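Local coordinates for protein endo-beta-1,2-glucanase (Talaromyces funiculosus, PDB 6IMV) that hydrolyses internal beta-1,2-glucosidic linkages of beta-1,2-glucans, acting as a fungal endo-type glycoside hydrolase, at residues Y285-V290 with S335-V340; G298-S303 with T374-D379; R329-N334 with P341-S346. One frame throughout, in Å; residues are numbered along the deposited sequence.

Interaction 1. Residues Y285-V290 with S335-V340; sequences YHIGNV and SVVTQV
V337, at the end of helix 318-337, is the residue that Y285, I287, N289 and V290 meet, and its two methyls divide the contact into a close and a looser half. On the close side, CB of V337 lies 3.8 Å from CG2 of V290, and its CG1 comes within 3.4 Å of OH of Y285, the two side chains arriving from opposite directions. That methyl sits between the backbone N and the carbonyl carbon (chi1 73°), which turns it toward the phenol end and also to 4.1 Å from CG2 of I287. The hydroxyl itself is hydrogen-bonded to N334 ND2, one turn back on the helix, so V337 covers an oxygen already in use. The other methyl faces the looser, exposed side: CG2 of V337 lies 3.9 Å from O of I287 and 4.1 Å from OD1 of N289, with no hydrogen bond joining the segments. Replacing V337 by alanine would remove both methyls, and the gap left is likely to lie beside Y285 OH and I287 CG2, with V290 touched mainly through CB. Beyond V337 the helix ends in a Schellman motif, Q339 having positive phi. In the other segment, V290 N bonds to I287 O at 2.9 Å, and I287 N returns a bond to V290 O at 3.2 Å, which identifies a two-residue beta hairpin with a type II' turn, its G288 at positive phi, packed against a helix C-terminus.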
loop_
_atom_site.group_PDB
_atom_site.type_symbol
_atom_site.label_atom_id
_atom_site.label_comp_id
_atom_site.label_asym_id
_atom_site.label_seq_id
_atom_site.Cartn_x
_atom_site.Cartn_y
_atom_site.Cartn_z
ATOM N N TYR A 285 -24.040 -2.440 3.614
ATOM C CA TYR A 285 -23.796 -3.868 3.479
ATOM C C TYR A 285 -24.874 -4.631 4.257
ATOM O O TYR A 285 -25.104 -4.359 5.430
ATOM C CB TYR A 285 -22.434 -4.276 4.039
ATOM C CG TYR A 285 -22.185 -5.758 3.939
ATOM C CD1 TYR A 285 -21.580 -6.315 2.825
ATOM C CD2 TYR A 285 -22.613 -6.619 4.935
ATOM C CE1 TYR A 285 -21.373 -7.682 2.723
ATOM C CE2 TYR A 285 -22.439 -7.989 4.836
ATOM C CZ TYR A 285 -21.813 -8.522 3.732
ATOM O OH TYR A 285 -21.629 -9.874 3.662
ATOM N N HIS A 286 -25.517 -5.597 3.602
ATOM C CA HIS A 286 -26.540 -6.401 4.258
ATOM C C HIS A 286 -26.710 -7.707 3.491
ATOM O O HIS A 286 -27.266 -7.706 2.403
ATOM C CB HIS A 286 -27.863 -5.622 4.396
ATOM C CG HIS A 286 -28.813 -6.208 5.392
ATOM N ND1 HIS A 286 -30.139 -5.824 5.454
ATOM C CD2 HIS A 286 -28.641 -7.132 6.367
ATOM C CE1 HIS A 286 -30.747 -6.490 6.419
ATOM N NE2 HIS A 286 -29.851 -7.303 6.991
ATOM N N ILE A 287 -26.153 -8.784 4.055
ATOM C CA ILE A 287 -26.276 -10.135 3.517
ATOM C C ILE A 287 -26.560 -11.086 4.681
ATOM O O ILE A 287 -25.893 -11.033 5.714
ATOM C CB ILE A 287 -25.028 -10.543 2.709
ATOM C CG1 ILE A 287 -24.883 -9.691 1.445
ATOM C CG2 ILE A 287 -25.065 -12.029 2.372
ATOM C CD1 ILE A 287 -23.655 -10.005 0.633
ATOM N N GLY A 288 -27.560 -11.954 4.487
ATOM C CA GLY A 288 -28.044 -12.860 5.527
ATOM C C GLY A 288 -28.311 -12.104 6.815
ATOM O O GLY A 288 -28.991 -11.070 6.795
ATOM N N ASN A 289 -27.710 -12.581 7.913
ATOM C CA ASN A 289 -27.916 -12.031 9.249
ATOM C C ASN A 289 -26.846 -10.980 9.591
ATOM O O ASN A 289 -26.712 -10.588 10.749
ATOM C CB ASN A 289 -27.933 -13.139 10.307
ATOM C CG ASN A 289 -26.634 -13.912 10.395
ATOM O OD1 ASN A 289 -25.681 -13.645 9.671
ATOM N ND2 ASN A 289 -26.602 -14.918 11.251
ATOM N N VAL A 290 -26.086 -10.519 8.590
ATOM C CA VAL A 290 -25.015 -9.543 8.823
ATOM C C VAL A 290 -25.467 -8.195 8.266
ATOM O O VAL A 290 -25.583 -8.043 7.065
ATOM C CB VAL A 290 -23.668 -9.974 8.205
ATOM C CG1 VAL A 290 -22.610 -8.892 8.371
ATOM C CG2 VAL A 290 -23.163 -11.291 8.776
ATOM N N SER A 335 -16.992 -12.311 5.042
ATOM C CA SER A 335 -16.283 -13.550 4.770
ATOM C C SER A 335 -16.871 -14.715 5.582
ATOM O O SER A 335 -16.965 -15.831 5.062
ATOM C CB SER A 335 -14.806 -13.394 4.971
ATOM O OG SER A 335 -14.225 -12.819 3.810
ATOM N N VAL A 336 -17.291 -14.448 6.827
ATOM C CA VAL A 336 -17.965 -15.454 7.650
ATOM C C VAL A 336 -19.288 -15.852 6.979
ATOM O O VAL A 336 -19.529 -17.019 6.736
ATOM C CB VAL A 336 -18.188 -14.964 9.097
ATOM C CG1 VAL A 336 -19.069 -15.925 9.892
ATOM C CG2 VAL A 336 -16.863 -14.726 9.819
ATOM N N VAL A 337 -20.137 -14.879 6.648
ATOM C CA VAL A 337 -21.478 -15.201 6.137
ATOM C C VAL A 337 -21.380 -15.860 4.746
ATOM O O VAL A 337 -22.215 -16.700 4.412
ATOM C CB VAL A 337 -22.409 -13.970 6.159
ATOM C CG1 VAL A 337 -22.075 -12.957 5.084
ATOM C CG2 VAL A 337 -23.872 -14.378 6.067
ATOM N N THR A 338 -20.357 -15.535 3.939
ATOM C CA THR A 338 -20.207 -16.171 2.609
ATOM C C THR A 338 -19.240 -17.363 2.681
ATOM O O THR A 338 -18.929 -17.953 1.659
ATOM C CB THR A 338 -19.795 -15.169 1.521
ATOM O OG1 THR A 338 -18.518 -14.603 1.819
ATOM C CG2 THR A 338 -20.810 -14.061 1.345
ATOM N N GLN A 339 -18.768 -17.693 3.891
ATOM C CA GLN A 339 -18.004 -18.920 4.215
ATOM C C GLN A 339 -16.661 -18.948 3.475
ATOM O O GLN A 339 -16.292 -19.967 2.895
ATOM C CB GLN A 339 -18.830 -20.176 3.908
ATOM C CG GLN A 339 -20.050 -20.325 4.801
ATOM C CD GLN A 339 -20.800 -21.582 4.435
ATOM O OE1 GLN A 339 -21.593 -21.601 3.506
ATOM N NE2 GLN A 339 -20.525 -22.659 5.143
ATOM N N VAL A 340 -15.917 -17.840 3.557
ATOM C CA VAL A 340 -14.599 -17.692 2.937
ATOM C C VAL A 340 -13.542 -17.660 4.040
ATOM O O VAL A 340 -13.661 -16.904 5.004
ATOM C CB VAL A 340 -14.536 -16.426 2.055
ATOM C CG1 VAL A 340 -13.185 -16.291 1.373
ATOM C CG2 VAL A 340 -15.657 -16.394 1.027
#

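Interaction 2. Residues G298-S303 with T374-D379; sequences GYWFSS and TIQELD. With NAG (2-acetamido-2-deoxy-beta-D-glucopyranose), chain C; GLC (alpha-D-glucopyranose), chain D.
Between W300 and Q376 a single hydrogen bond joins two segments that lack regular helix or strand. NE2 of Q376 donates to O of W300 at 2.9 Å with an N-H...O angle of 151°, arriving in the carbonyl plane on a lone pair, while the acceptor is tilted slightly from the amide plane. The same NE2 also bonds to Q373 O, so two carbonyls fix the amide's rotation; OE1 adds a weak bond to G366 N. The side chain spans the distance because it runs extended beyond CG (chi2 -156°).

Van der Waals contact across the segments is limited to the same pair. CB of W300 is 3.6 Å from NE2 of Q376, which lies at the edge of the indole near its plane; ring and amide are turned 79° apart. Within 298-303, the edge of Y299 meets the indole face, CD2 of Y299 standing 3.5 Å above the plane over its centre.

Sugar contacts lie at both ends. C6 of the alpha-D-glucopyranose is 3.6 Å from CG of Y299, over the ring face but toward its rim, and its O1 lies 3.8 Å from CH2 of W300. At the far end, N2 of a 2-acetamido-2-deoxyglucose donates to OE1 of E377 at 3.0 Å, that sugar probably belonging to an N-linked glycan on N349. The alpha-D-glucopyranose is hydrogen-bonded to D247, E250 and H304, and a bound beta-D-glucopyranose lies about 7 Å from the W300 side chain, consistent with aromatic residues lining the sugar-binding cleft of a glucanase.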
loop_
_atom_site.group_PDB
_atom_site.type_symbol
_atom_site.label_atom_id
_atom_site.label_comp_id
_atom_site.label_asym_id
_atom_site.label_seq_id
_atom_site.Cartn_x
_atom_site.Cartn_y
_atom_site.Cartn_z
ATOM N N GLY A 298 -17.095 1.127 -2.269
ATOM C CA GLY A 298 -15.772 0.865 -2.807
ATOM C C GLY A 298 -15.760 0.856 -4.328
ATOM O O GLY A 298 -16.795 0.964 -4.984
ATOM N N TYR A 299 -14.562 0.735 -4.904
ATOM C CA TYR A 299 -14.451 0.491 -6.324
ATOM C C TYR A 299 -14.787 -0.988 -6.560
ATOM O O TYR A 299 -15.807 -1.309 -7.200
ATOM C CB TYR A 299 -13.090 0.944 -6.862
ATOM C CG TYR A 299 -13.054 1.051 -8.365
ATOM C CD1 TYR A 299 -13.813 2.001 -9.030
ATOM C CD2 TYR A 299 -12.301 0.173 -9.124
ATOM C CE1 TYR A 299 -13.806 2.093 -10.413
ATOM C CE2 TYR A 299 -12.271 0.259 -10.508
ATOM C CZ TYR A 299 -13.032 1.217 -11.153
ATOM O OH TYR A 299 -13.004 1.285 -12.512
ATOM N N TRP A 300 -13.957 -1.875 -5.997
ATOM C CA TRP A 300 -14.293 -3.298 -5.807
ATOM C C TRP A 300 -14.590 -3.597 -4.334
ATOM O O TRP A 300 -15.110 -4.660 -4.035
ATOM C CB TRP A 300 -13.156 -4.203 -6.288
ATOM C CG TRP A 300 -12.809 -4.012 -7.727
ATOM C CD1 TRP A 300 -13.546 -4.394 -8.805
ATOM C CD2 TRP A 300 -11.618 -3.392 -8.243
ATOM N NE1 TRP A 300 -12.910 -4.022 -9.959
ATOM C CE2 TRP A 300 -11.714 -3.432 -9.649
ATOM C CE3 TRP A 300 -10.486 -2.807 -7.658
ATOM C CZ2 TRP A 300 -10.723 -2.919 -10.478
ATOM C CZ3 TRP A 300 -9.506 -2.294 -8.476
ATOM C CH2 TRP A 300 -9.630 -2.342 -9.866
ATOM N N PHE A 301 -14.223 -2.672 -3.443
ATOM C CA PHE A 301 -14.075 -2.901 -1.991
ATOM C C PHE A 301 -12.943 -3.908 -1.732
ATOM O O PHE A 301 -12.988 -4.672 -0.766
ATOM C CB PHE A 301 -15.393 -3.332 -1.338
ATOM C CG PHE A 301 -15.589 -2.783 0.054
ATOM C CD1 PHE A 301 -16.156 -1.530 0.241
ATOM C CD2 PHE A 301 -15.170 -3.495 1.172
ATOM C CE1 PHE A 301 -16.320 -1.005 1.515
ATOM C CE2 PHE A 301 -15.341 -2.973 2.446
ATOM C CZ PHE A 301 -15.915 -1.729 2.613
ATOM N N SER A 302 -11.933 -3.895 -2.614
ATOM C CA SER A 302 -10.622 -4.442 -2.337
ATOM C C SER A 302 -9.995 -3.652 -1.183
ATOM O O SER A 302 -10.107 -2.409 -1.157
ATOM C CB SER A 302 -9.745 -4.377 -3.563
ATOM O OG SER A 302 -8.380 -4.588 -3.231
ATOM N N SER A 303 -9.313 -4.363 -0.274
ATOM C CA SER A 303 -8.660 -3.747 0.875
ATOM C C SER A 303 -7.699 -2.632 0.432
ATOM O O SER A 303 -7.552 -1.635 1.134
ATOM C CB SER A 303 -7.944 -4.779 1.720
ATOM O OG SER A 303 -8.860 -5.723 2.244
ATOM N N THR A 374 -19.260 -4.537 -9.867
ATOM C CA THR A 374 -19.881 -5.734 -9.300
ATOM C C THR A 374 -19.422 -7.015 -10.001
ATOM O O THR A 374 -19.690 -8.105 -9.499
ATOM C CB THR A 374 -21.409 -5.616 -9.328
ATOM O OG1 THR A 374 -21.784 -5.500 -10.704
ATOM C CG2 THR A 374 -21.891 -4.439 -8.508
ATOM N N ILE A 375 -18.756 -6.908 -11.153
ATOM C CA ILE A 375 -18.186 -8.094 -11.807
ATOM C C ILE A 375 -16.832 -8.393 -11.150
ATOM O O ILE A 375 -15.869 -7.680 -11.376
ATOM C CB ILE A 375 -18.044 -7.906 -13.332
ATOM C CG1 ILE A 375 -19.391 -7.595 -13.995
ATOM C CG2 ILE A 375 -17.378 -9.131 -13.951
ATOM C CD1 ILE A 375 -19.283 -7.101 -15.427
ATOM N N GLN A 376 -16.783 -9.465 -10.358
ATOM C CA GLN A 376 -15.656 -9.730 -9.466
ATOM C C GLN A 376 -15.267 -11.211 -9.535
ATOM O O GLN A 376 -16.115 -12.077 -9.729
ATOM C CB GLN A 376 -15.996 -9.322 -8.031
ATOM C CG GLN A 376 -16.204 -7.824 -7.880
ATOM C CD GLN A 376 -15.963 -7.303 -6.478
ATOM O OE1 GLN A 376 -15.529 -8.029 -5.586
ATOM N NE2 GLN A 376 -16.282 -6.032 -6.269
ATOM N N GLU A 377 -13.964 -11.462 -9.391
ATOM C CA GLU A 377 -13.398 -12.787 -9.215
ATOM C C GLU A 377 -13.067 -12.959 -7.729
ATOM O O GLU A 377 -12.253 -12.191 -7.182
ATOM C CB GLU A 377 -12.150 -12.966 -10.087
ATOM C CG GLU A 377 -11.577 -14.372 -9.997
ATOM C CD GLU A 377 -10.376 -14.679 -10.872
ATOM O OE1 GLU A 377 -10.173 -13.960 -11.858
ATOM O OE2 GLU A 377 -9.638 -15.647 -10.549
ATOM N N LEU A 378 -13.686 -13.972 -7.104
ATOM C CA LEU A 378 -13.620 -14.210 -5.663
ATOM C C LEU A 378 -13.101 -15.621 -5.350
ATOM O O LEU A 378 -13.417 -16.185 -4.301
ATOM C CB LEU A 378 -15.029 -14.018 -5.093
ATOM C CG LEU A 378 -15.649 -12.642 -5.315
ATOM C CD1 LEU A 378 -17.054 -12.589 -4.728
ATOM C CD2 LEU A 378 -14.764 -11.557 -4.720
ATOM N N ASP A 379 -12.274 -16.188 -6.229
ATOM C CA ASP A 379 -11.754 -17.535 -5.985
ATOM C C ASP A 379 -10.391 -17.483 -5.271
ATOM O O ASP A 379 -9.936 -18.507 -4.790
ATOM C CB ASP A 379 -11.712 -18.365 -7.271
ATOM C CG ASP A 379 -10.868 -17.773 -8.381
ATOM O OD1 ASP A 379 -10.480 -16.605 -8.287
ATOM O OD2 ASP A 379 -10.602 -18.502 -9.327
HETATM C C1 NAG C . -6.986 -17.052 -12.285
HETATM C C2 NAG C . -7.658 -16.532 -13.540
HETATM C C3 NAG C . -8.947 -17.311 -13.758
HETATM C C4 NAG C . -8.640 -18.787 -13.901
HETATM C C5 NAG C . -7.789 -19.273 -12.735
HETATM C C6 NAG C . -7.281 -20.687 -13.006
HETATM C C7 NAG C . -7.097 -14.163 -13.842
HETATM C C8 NAG C . -7.621 -12.759 -13.743
HETATM N N2 NAG C . -7.933 -15.111 -13.440
HETATM O O3 NAG C . -9.608 -16.837 -14.918
HETATM O O4 NAG C . -9.892 -19.491 -13.891
HETATM O O5 NAG C . -6.661 -18.424 -12.492
HETATM O O6 NAG C . -6.593 -21.138 -11.845
HETATM O O7 NAG C . -5.979 -14.409 -14.262
HETATM C C1 GLC D . -7.414 2.016 -10.736
HETATM C C2 GLC D . -6.223 1.996 -9.804
HETATM C C3 GLC D . -6.584 1.344 -8.482
HETATM C C4 GLC D . -7.736 2.099 -7.843
HETATM C C5 GLC D . -8.916 2.120 -8.816
HETATM C C6 GLC D . -10.054 2.991 -8.291
HETATM O O1 GLC D . -7.681 0.637 -11.072
HETATM O O2 GLC D . -5.190 1.223 -10.433
HETATM O O3 GLC D . -5.477 1.336 -7.582
HETATM O O4 GLC D . -8.073 1.497 -6.586
HETATM O O5 GLC D . -8.513 2.642 -10.088
HETATM O O6 GLC D . -9.628 4.349 -8.139
#

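Interaction 3. Residues R329-N334 with P341-S346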
loop_
_atom_site.group_PDB
_atom_site.type_symbol
_atom_site.label_atom_id
_atom_site.label_comp_id
_atom_site.label_asym_id
_atom_site.label_seq_id
_atom_site.Cartn_x
_atom_site.Cartn_y
_atom_site.Cartn_z
ATOM N N ARG A 329 -16.072 -4.179 9.924
ATOM C CA ARG A 329 -17.211 -4.983 10.351
ATOM C C ARG A 329 -17.751 -5.750 9.137
ATOM O O ARG A 329 -17.984 -6.951 9.200
ATOM C CB ARG A 329 -18.337 -4.113 10.925
ATOM C CG ARG A 329 -17.950 -3.288 12.144
ATOM C CD ARG A 329 -19.095 -2.394 12.572
ATOM N NE ARG A 329 -18.621 -1.203 13.250
ATOM C CZ ARG A 329 -18.231 -1.169 14.514
ATOM N NH1 ARG A 329 -18.229 -2.284 15.231
ATOM N NH2 ARG A 329 -17.848 -0.022 15.047
ATOM N N ALA A 330 -17.928 -5.016 8.028
ATOM C CA ALA A 330 -18.437 -5.578 6.793
ATOM C C ALA A 330 -17.436 -6.579 6.200
ATOM O O ALA A 330 -17.827 -7.669 5.756
ATOM C CB ALA A 330 -18.746 -4.460 5.827
ATOM N N ARG A 331 -16.144 -6.230 6.208
ATOM C CA ARG A 331 -15.136 -7.038 5.497
ATOM C C ARG A 331 -14.982 -8.393 6.197
ATOM O O ARG A 331 -14.979 -9.442 5.527
ATOM C CB ARG A 331 -13.791 -6.303 5.395
ATOM C CG ARG A 331 -12.889 -6.774 4.260
ATOM C CD ARG A 331 -11.471 -6.211 4.332
ATOM N NE ARG A 331 -11.409 -4.763 4.503
ATOM C CZ ARG A 331 -11.673 -3.867 3.552
ATOM N NH1 ARG A 331 -11.931 -4.259 2.313
ATOM N NH2 ARG A 331 -11.712 -2.580 3.860
ATOM N N THR A 332 -14.812 -8.369 7.527
ATOM C CA THR A 332 -14.633 -9.603 8.299
ATOM C C THR A 332 -15.916 -10.450 8.254
ATOM O O THR A 332 -15.869 -11.635 7.957
ATOM C CB THR A 332 -14.173 -9.319 9.739
ATOM O OG1 THR A 332 -15.115 -8.504 10.437
ATOM C CG2 THR A 332 -12.820 -8.649 9.792
ATOM N N CYS A 333 -17.065 -9.834 8.542
ATOM C CA CYS A 333 -18.318 -10.584 8.684
ATOM C C CYS A 333 -18.830 -11.052 7.317
ATOM O O CYS A 333 -19.473 -12.100 7.249
ATOM C CB CYS A 333 -19.358 -9.773 9.453
ATOM S SG CYS A 333 -18.833 -9.445 11.157
ATOM N N ASN A 334 -18.513 -10.316 6.241
ATOM C CA ASN A 334 -18.856 -10.741 4.876
ATOM C C ASN A 334 -18.238 -12.114 4.597
ATOM O O ASN A 334 -18.880 -12.967 3.981
ATOM C CB ASN A 334 -18.404 -9.753 3.793
ATOM C CG ASN A 334 -18.535 -10.291 2.378
ATOM O OD1 ASN A 334 -17.536 -10.592 1.729
ATOM N ND2 ASN A 334 -19.756 -10.412 1.882
ATOM N N PRO A 341 -12.485 -18.495 3.950
ATOM C CA PRO A 341 -11.451 -18.561 4.988
ATOM C C PRO A 341 -10.361 -17.485 4.867
ATOM O O PRO A 341 -9.227 -17.681 5.302
ATOM C CB PRO A 341 -10.894 -19.980 4.773
ATOM C CG PRO A 341 -10.981 -20.180 3.292
ATOM C CD PRO A 341 -12.284 -19.509 2.900
ATOM N N GLY A 342 -10.736 -16.331 4.319
ATOM C CA GLY A 342 -9.860 -15.202 4.138
ATOM C C GLY A 342 -10.660 -14.000 3.683
ATOM O O GLY A 342 -11.905 -14.038 3.686
ATOM N N MET A 343 -9.951 -12.937 3.286
ATOM C CA MET A 343 -10.600 -11.768 2.737
ATOM C C MET A 343 -9.915 -11.382 1.413
ATOM O O MET A 343 -8.890 -11.957 1.049
ATOM C CB MET A 343 -10.581 -10.624 3.756
ATOM C CG MET A 343 -11.320 -10.958 5.024
ATOM S SD MET A 343 -11.451 -9.579 6.198
ATOM C CE MET A 343 -9.770 -9.485 6.820
ATOM N N PHE A 344 -10.509 -10.416 0.702
ATOM C CA PHE A 344 -10.242 -10.158 -0.708
ATOM C C PHE A 344 -9.565 -8.796 -0.939
ATOM O O PHE A 344 -9.931 -7.779 -0.341
ATOM C CB PHE A 344 -11.558 -10.194 -1.489
ATOM C CG PHE A 344 -12.193 -11.558 -1.568
ATOM C CD1 PHE A 344 -11.613 -12.556 -2.330
ATOM C CD2 PHE A 344 -13.370 -11.835 -0.888
ATOM C CE1 PHE A 344 -12.201 -13.811 -2.412
ATOM C CE2 PHE A 344 -13.959 -13.086 -0.972
ATOM C CZ PHE A 344 -13.371 -14.072 -1.737
ATOM N N ALA A 345 -8.595 -8.802 -1.860
ATOM C CA ALA A 345 -7.947 -7.606 -2.364
ATOM C C ALA A 345 -7.313 -7.912 -3.727
ATOM O O ALA A 345 -7.008 -9.073 -4.033
ATOM C CB ALA A 345 -6.916 -7.119 -1.368
ATOM N N SER A 346 -7.139 -6.875 -4.547
ATOM C CA SER A 346 -6.424 -6.990 -5.806
ATOM C C SER A 346 -5.096 -7.720 -5.557
ATOM O O SER A 346 -4.346 -7.381 -4.622
ATOM C CB SER A 346 -6.191 -5.632 -6.434
ATOM O OG SER A 346 -7.399 -4.892 -6.540
HETATM O O HOH W 1 -12.086 -6.703 0.833
#
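The guanidinium of R331 reaches 341-346 through a water at its edge, in its plane: NH1 of R331 donates to the water at 2.9 Å, and the water donates in turn to O of F344 at 2.7 Å. NH2 forms a salt bridge to E328, so the flat group is held by a water on one nitrogen and by E328 on another, and its rotation is likely to be restricted. M343 avoids the charged end, its sulfur lying instead against the aliphatic shank, with SD of M343 3.7 Å from CG of R331 and the two side chains crossing at about a right angle.

This is the turn at which helix 318-337 ends and the chain doubles back over the helix's last turns toward strand 347-352, in an enzyme whose helix-rich fold is consistent with the (alpha/alpha)6 barrel known for its family.

The helix backbone forms the rest of the seat. SD of M343 is 3.6 Å from O of R331 and 3.8 Å from N of T332, with no direct hydrogen bond between the segments. A bend at the end of the methionine chain (chi3 -73°) turns the methyl away from the extended line of CB, CG and SD. T332 runs alongside in the same direction, its CG2 4.0 Å from SD of M343, while its OG1 is hydrogen-bonded to E328 O. W400 and T389, from two further helices, also touch both M343 and T332, and C333 is disulfide-bonded to C487.

In the fold
From the N terminus, the hairpin turn 285-290 comes first, then the loop 298-303, then helix 318-337. Interaction 1 closes the first loop when 335-340 meets the hairpin. Interaction 3 closes a short one, as 341-346 returns to 329-334 of the same helix. Interaction 2 closes last, when 374-379 reaches 298-303, and the whole of interaction 3 falls within its span. Interaction 1 crosses both others in sequence. In space it touches interaction 3, through S335 OG to G342 O and the packing of V290 CG1 on C333 CB, whereas S302 OG to S346 N joins interactions 2 and 3. Hairpin, helix end and sugar-side loops are thus tied together.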